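PDB 3OMB: extracellular solute-binding protein, family 1 from Bifidobacterium longum subsp. infantis ATCC 15697, which probably captures a solute, perhaps a carbohydrate, outside the cell membrane and passes it to an ABC transporter, and also binds a magnesium ion. Local coordinates for residues V44-N49 / I72-V77; P40-L45 / I95-L100. All blocks are in the same frame, centred on the assembly; numbering follows the deposited sequence.

Both contacts are parallel strand pairings within one sheet, and they share strand 41-48, which runs between 71-78 and 98-100. Their centres lie 8 Å apart, and V44 and L45 take part in both, V44 giving its N and O to strand 71-78 and L45 its N and O to strand 98-100. Contact 1 pairs the shared strand with an outermost strand of the sheet, so it is only partly buried, with exposed E73 and Q75 and a lysine-glutamate salt bridge at its far end. Contact 2, on the inner side, is more deeply buried: valine, leucine and alanine side chains make most of its apolar packing, and its polar chemistry is a side-chain-to-backbone exchange where the chain enters strand 98-100. Both lie away from the magnesium site.

Contact 1 of 2, residues V44-N49 / I72-V77; sequences VLVKKN and IEWQEV
Strands 44-48 and 72-77 run parallel with a 32° twist, V44 beside W74, L45 beside Q75, V46 beside E76 and K47 beside V77. The amides of V44 and V46 reach the carbonyls of E73 and Q75, while V44 O and V46 O accept from the amides of Q75 and V77; K48 N to V77 O, at 2.8 Å, closes the ladder. On the V44/W74 face, CE3 and CZ3 of the indole come up obliquely to two valine methyls, V44 CG1 at 3.6 Å from W74 CZ3 and V46 CG1 at 3.7 Å from W74 CE3. I72 CG2 covers the centre of one indole face and also meets V44 CG2 at 3.7 Å. Farther along, the K48 chain coils back through three successive bends, beginning at chi2 -76°, and brings NZ to 2.6 Å from E76 OE1 in a salt bridge. NZ also donates to E53 O, and OE1 accepts from M55 N. Cutting K48 back to an alanine is likely to leave the E76 carboxylate without its charged mate and E53 O without this donor. The pairing joins the two strands of a beta-alpha-beta unit with helix 59-68 as its connection. W82 of helix 79-92 packs on L45, K47 and V77; L369 of helix 363-373 covers V44 and I72 from the other face.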
loop_
_atom_site.group_PDB
_atom_site.type_symbol
_atom_site.label_atom_id
_atom_site.label_comp_id
_atom_site.label_asym_id
_atom_site.label_seq_id
_atom_site.Cartn_x
_atom_site.Cartn_y
_atom_site.Cartn_z
ATOM N N VAL A 44 -15.616 16.199 -13.348
ATOM C CA VAL A 44 -14.941 15.055 -12.762
ATOM C C VAL A 44 -13.668 15.529 -12.113
ATOM O O VAL A 44 -12.773 16.043 -12.790
ATOM C CB VAL A 44 -14.568 14.008 -13.826
ATOM C CG1 VAL A 44 -13.898 12.788 -13.171
ATOM C CG2 VAL A 44 -15.794 13.587 -14.607
ATOM N N LEU A 45 -13.583 15.359 -10.801
ATOM C CA LEU A 45 -12.341 15.593 -10.082
ATOM C C LEU A 45 -11.500 14.297 -10.186
ATOM O O LEU A 45 -12.040 13.213 -10.040
ATOM C CB LEU A 45 -12.639 15.915 -8.623
ATOM C CG LEU A 45 -11.366 15.930 -7.779
ATOM C CD1 LEU A 45 -10.969 17.347 -7.469
ATOM C CD2 LEU A 45 -11.558 15.087 -6.534
ATOM N N VAL A 46 -10.202 14.428 -10.463
ATOM C CA VAL A 46 -9.301 13.284 -10.618
ATOM C C VAL A 46 -7.939 13.601 -9.974
ATOM O O VAL A 46 -7.270 14.581 -10.316
ATOM C CB VAL A 46 -9.116 12.849 -12.121
ATOM C CG1 VAL A 46 -8.646 14.015 -13.016
ATOM C CG2 VAL A 46 -8.180 11.670 -12.220
ATOM N N LYS A 47 -7.554 12.768 -9.029
ATOM C CA LYS A 47 -6.233 12.850 -8.417
ATOM C C LYS A 47 -5.207 12.254 -9.373
ATOM O O LYS A 47 -5.472 11.225 -10.002
ATOM C CB LYS A 47 -6.232 12.074 -7.107
ATOM C CG LYS A 47 -4.998 12.329 -6.240
ATOM C CD LYS A 47 -4.913 11.314 -5.128
ATOM C CE LYS A 47 -5.519 11.846 -3.857
ATOM N NZ LYS A 47 -5.744 10.726 -2.892
ATOM N N LYS A 48 -4.050 12.912 -9.471
ATOM C CA LYS A 48 -2.966 12.552 -10.397
ATOM C C LYS A 48 -1.624 12.398 -9.668
ATOM O O LYS A 48 -1.422 12.973 -8.595
ATOM C CB LYS A 48 -2.789 13.653 -11.454
ATOM C CG LYS A 48 -4.066 14.135 -12.150
ATOM C CD LYS A 48 -4.579 13.132 -13.196
ATOM C CE LYS A 48 -3.605 12.955 -14.373
ATOM N NZ LYS A 48 -3.289 14.214 -15.095
ATOM N N ASN A 49 -0.705 11.637 -10.256
ATOM C CA ASN A 49 0.699 11.698 -9.848
ATOM C C ASN A 49 1.338 12.814 -10.684
ATOM O O ASN A 49 0.922 13.045 -11.829
ATOM C CB ASN A 49 1.410 10.353 -10.114
ATOM C CG ASN A 49 0.951 9.223 -9.181
ATOM O OD1 ASN A 49 0.675 9.446 -7.996
ATOM N ND2 ASN A 49 0.886 7.997 -9.715
ATOM N N ILE A 72 -16.880 16.081 -20.761
ATOM C CA ILE A 72 -16.250 15.963 -19.442
ATOM C C ILE A 72 -15.391 17.192 -19.160
ATOM O O ILE A 72 -14.564 17.557 -19.978
ATOM C CB ILE A 72 -15.405 14.674 -19.331
ATOM C CG1 ILE A 72 -16.279 13.441 -19.624
ATOM C CG2 ILE A 72 -14.742 14.599 -17.956
ATOM C CD1 ILE A 72 -15.515 12.129 -19.723
ATOM N N GLU A 73 -15.621 17.851 -18.030
ATOM C CA GLU A 73 -14.745 18.943 -17.571
ATOM C C GLU A 73 -13.867 18.366 -16.460
ATOM O O GLU A 73 -14.357 18.125 -15.345
ATOM C CB GLU A 73 -15.556 20.163 -17.062
ATOM C CG GLU A 73 -16.329 20.933 -18.175
ATOM C CD GLU A 73 -17.051 22.243 -17.708
ATOM O OE1 GLU A 73 -17.115 22.547 -16.485
ATOM O OE2 GLU A 73 -17.564 22.981 -18.594
ATOM N N TRP A 74 -12.594 18.118 -16.767
ATOM C CA TRP A 74 -11.664 17.483 -15.820
ATOM C C TRP A 74 -11.142 18.487 -14.817
ATOM O O TRP A 74 -10.736 19.587 -15.173
ATOM C CB TRP A 74 -10.472 16.837 -16.544
ATOM C CG TRP A 74 -10.856 15.688 -17.450
ATOM C CD1 TRP A 74 -11.038 15.732 -18.821
ATOM C CD2 TRP A 74 -11.129 14.333 -17.052
ATOM N NE1 TRP A 74 -11.383 14.467 -19.288
ATOM C CE2 TRP A 74 -11.451 13.603 -18.219
ATOM C CE3 TRP A 74 -11.112 13.660 -15.815
ATOM C CZ2 TRP A 74 -11.761 12.230 -18.186
ATOM C CZ3 TRP A 74 -11.431 12.284 -15.782
ATOM C CH2 TRP A 74 -11.750 11.593 -16.955
ATOM N N GLN A 75 -11.123 18.106 -13.550
ATOM C CA GLN A 75 -10.455 18.940 -12.575
ATOM C C GLN A 75 -9.310 18.124 -11.980
ATOM O O GLN A 75 -9.531 17.297 -11.114
ATOM C CB GLN A 75 -11.455 19.406 -11.514
ATOM C CG GLN A 75 -10.953 20.520 -10.632
ATOM C CD GLN A 75 -11.685 20.578 -9.288
ATOM O OE1 GLN A 75 -11.107 21.011 -8.293
ATOM N NE2 GLN A 75 -12.954 20.137 -9.252
ATOM N N GLU A 76 -8.094 18.360 -12.459
ATOM C CA GLU A 76 -6.953 17.525 -12.096
ATOM C C GLU A 76 -6.244 18.064 -10.881
ATOM O O GLU A 76 -5.898 19.232 -10.853
ATOM C CB GLU A 76 -5.959 17.455 -13.244
ATOM C CG GLU A 76 -6.599 17.017 -14.545
ATOM C CD GLU A 76 -5.647 17.127 -15.721
ATOM O OE1 GLU A 76 -4.698 16.323 -15.803
ATOM O OE2 GLU A 76 -5.856 18.008 -16.568
ATOM N N VAL A 77 -6.022 17.208 -9.888
ATOM C CA VAL A 77 -5.319 17.618 -8.679
ATOM C C VAL A 77 -4.242 16.595 -8.325
ATOM O O VAL A 77 -4.499 15.404 -8.364
ATOM C CB VAL A 77 -6.293 17.834 -7.462
ATOM C CG1 VAL A 77 -7.174 19.076 -7.663
ATOM C CG2 VAL A 77 -7.142 16.572 -7.174
#

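Contact 2 of 2, residues P40-L45 / I95-L100; sequences PIVTVL and IADVNL
Strand 98-100 runs parallel to 41-45 at an angle of 20°, V44 level with V98 and L45 with N99, joined by bonds from V98 N to T43 O, from L45 N to V98 O and from L100 N to L45 O. This pairing supplies the inner step of a sheet whose strand order, 2-1-3 followed by the antiparallel strand 352-356, is consistent with one lobe of a type 2 periplasmic-binding fold. At the entrance to the strand, T43 and D97 exchange bonds between side chain and backbone. The amide of D97 donates almost straight to T43 OG1, 2.9 Å away, and T43 N returns a longer bond of 3.2 Å to D97 OD2, which it meets from above the carboxylate plane. With chi1 at 49°, T43 holds OG1 between its own N and carbonyl carbon, within reach of the D97 amide. The two bonds thus tie the loop before strand 98-100 to strand 41-48.

On the face of V42, V44 and V98 the packing is aliphatic. V42 CG1 meets V98 CG2 at 3.9 Å. V44 and V98 lie side by side and point the same way, V44 CG2 against V98 CB, while V44 CG1 comes to 4.0 Å from L100 CG. Helix 363-373 packs on this face, with L369 on V42 and V44 and A366 on V98; L354 of strand 352-356 packs against V98 and L100. On the other face, the methyl of A96 sits 3.8 Å from L45 CB, beside N99. In the N99 side-chain amide, OD1 rests 3.5 Å from L45 CB, while ND2 links the preceding loop to strand 352-356, donating to S355 O and, at 2.9 Å, to A96 O, which it approaches from above the carbonyl plane.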
loop_
_atom_site.group_PDB
_atom_site.type_symbol
_atom_site.label_atom_id
_atom_site.label_comp_id
_atom_site.label_asym_id
_atom_site.label_seq_id
_atom_site.Cartn_x
_atom_site.Cartn_y
_atom_site.Cartn_z
ATOM N N PRO A 40 -24.973 16.334 -22.093
ATOM C CA PRO A 40 -24.774 16.665 -20.682
ATOM C C PRO A 40 -23.309 16.989 -20.385
ATOM O O PRO A 40 -22.408 16.395 -20.980
ATOM C CB PRO A 40 -25.171 15.372 -19.961
ATOM C CG PRO A 40 -25.999 14.612 -20.951
ATOM C CD PRO A 40 -25.437 14.948 -22.281
ATOM N N ILE A 41 -23.070 17.942 -19.488
ATOM C CA ILE A 41 -21.712 18.237 -19.048
ATOM C C ILE A 41 -21.484 17.560 -17.691
ATOM O O ILE A 41 -22.338 17.603 -16.796
ATOM C CB ILE A 41 -21.445 19.744 -18.952
ATOM C CG1 ILE A 41 -21.568 20.401 -20.332
ATOM C CG2 ILE A 41 -20.065 20.008 -18.350
ATOM C CD1 ILE A 41 -21.702 21.903 -20.280
ATOM N N VAL A 42 -20.348 16.899 -17.559
ATOM C CA VAL A 42 -20.036 16.201 -16.330
ATOM C C VAL A 42 -18.691 16.702 -15.801
ATOM O O VAL A 42 -17.658 16.566 -16.476
ATOM C CB VAL A 42 -19.996 14.670 -16.544
ATOM C CG1 VAL A 42 -19.820 13.931 -15.207
ATOM C CG2 VAL A 42 -21.246 14.186 -17.244
ATOM N N THR A 43 -18.712 17.283 -14.602
ATOM C CA THR A 43 -17.478 17.632 -13.893
ATOM C C THR A 43 -16.915 16.406 -13.203
ATOM O O THR A 43 -17.643 15.647 -12.567
ATOM C CB THR A 43 -17.691 18.750 -12.848
ATOM O OG1 THR A 43 -18.816 18.425 -12.028
ATOM C CG2 THR A 43 -17.952 20.090 -13.533
ATOM N N VAL A 44 -15.616 16.199 -13.348
ATOM C CA VAL A 44 -14.941 15.055 -12.762
ATOM C C VAL A 44 -13.668 15.529 -12.113
ATOM O O VAL A 44 -12.773 16.043 -12.790
ATOM C CB VAL A 44 -14.568 14.008 -13.826
ATOM C CG1 VAL A 44 -13.898 12.788 -13.171
ATOM C CG2 VAL A 44 -15.794 13.587 -14.607
ATOM N N LEU A 45 -13.583 15.359 -10.801
ATOM C CA LEU A 45 -12.341 15.593 -10.082
ATOM C C LEU A 45 -11.500 14.297 -10.186
ATOM O O LEU A 45 -12.040 13.213 -10.040
ATOM C CB LEU A 45 -12.639 15.915 -8.623
ATOM C CG LEU A 45 -11.366 15.930 -7.779
ATOM C CD1 LEU A 45 -10.969 17.347 -7.469
ATOM C CD2 LEU A 45 -11.558 15.087 -6.534
ATOM N N ILE A 95 -18.934 20.112 -4.740
ATOM C CA ILE A 95 -18.046 19.051 -5.186
ATOM C C ILE A 95 -18.291 18.713 -6.664
ATOM O O ILE A 95 -19.340 19.062 -7.224
ATOM C CB ILE A 95 -18.163 17.803 -4.284
ATOM C CG1 ILE A 95 -19.574 17.234 -4.323
ATOM C CG2 ILE A 95 -17.750 18.141 -2.837
ATOM C CD1 ILE A 95 -19.626 15.789 -3.888
ATOM N N ALA A 96 -17.322 18.056 -7.299
ATOM C CA ALA A 96 -17.485 17.658 -8.694
ATOM C C ALA A 96 -18.560 16.573 -8.788
ATOM O O ALA A 96 -18.812 15.866 -7.809
ATOM C CB ALA A 96 -16.173 17.173 -9.256
ATOM N N ASP A 97 -19.192 16.441 -9.947
ATOM C CA ASP A 97 -20.192 15.385 -10.160
ATOM C C ASP A 97 -19.644 13.985 -9.892
ATOM O O ASP A 97 -20.270 13.186 -9.208
ATOM C CB ASP A 97 -20.740 15.417 -11.590
ATOM C CG ASP A 97 -21.471 16.708 -11.921
ATOM O OD1 ASP A 97 -21.960 17.381 -10.978
ATOM O OD2 ASP A 97 -21.555 17.037 -13.140
ATOM N N VAL A 98 -18.489 13.698 -10.487
ATOM C CA VAL A 98 -17.811 12.428 -10.335
ATOM C C VAL A 98 -16.446 12.730 -9.717
ATOM O O VAL A 98 -15.781 13.691 -10.102
ATOM C CB VAL A 98 -17.657 11.696 -11.697
ATOM C CG1 VAL A 98 -16.823 10.381 -11.559
ATOM C CG2 VAL A 98 -19.031 11.420 -12.330
ATOM N N ASN A 99 -16.036 11.907 -8.756
ATOM C CA ASN A 99 -14.804 12.158 -8.032
ATOM C C ASN A 99 -13.962 10.899 -7.990
ATOM O O ASN A 99 -14.410 9.857 -7.495
ATOM C CB ASN A 99 -15.119 12.638 -6.623
ATOM C CG ASN A 99 -15.947 13.889 -6.619
ATOM O OD1 ASN A 99 -15.410 14.977 -6.663
ATOM N ND2 ASN A 99 -17.265 13.741 -6.601
ATOM N N LEU A 100 -12.748 11.010 -8.522
ATOM C CA LEU A 100 -11.821 9.891 -8.602
ATOM C C LEU A 100 -10.709 10.050 -7.570
ATOM O O LEU A 100 -9.898 10.968 -7.659
ATOM C CB LEU A 100 -11.243 9.745 -10.028
ATOM C CG LEU A 100 -12.249 9.762 -11.193
ATOM C CD1 LEU A 100 -11.543 9.469 -12.505
ATOM C CD2 LEU A 100 -13.421 8.786 -10.994
#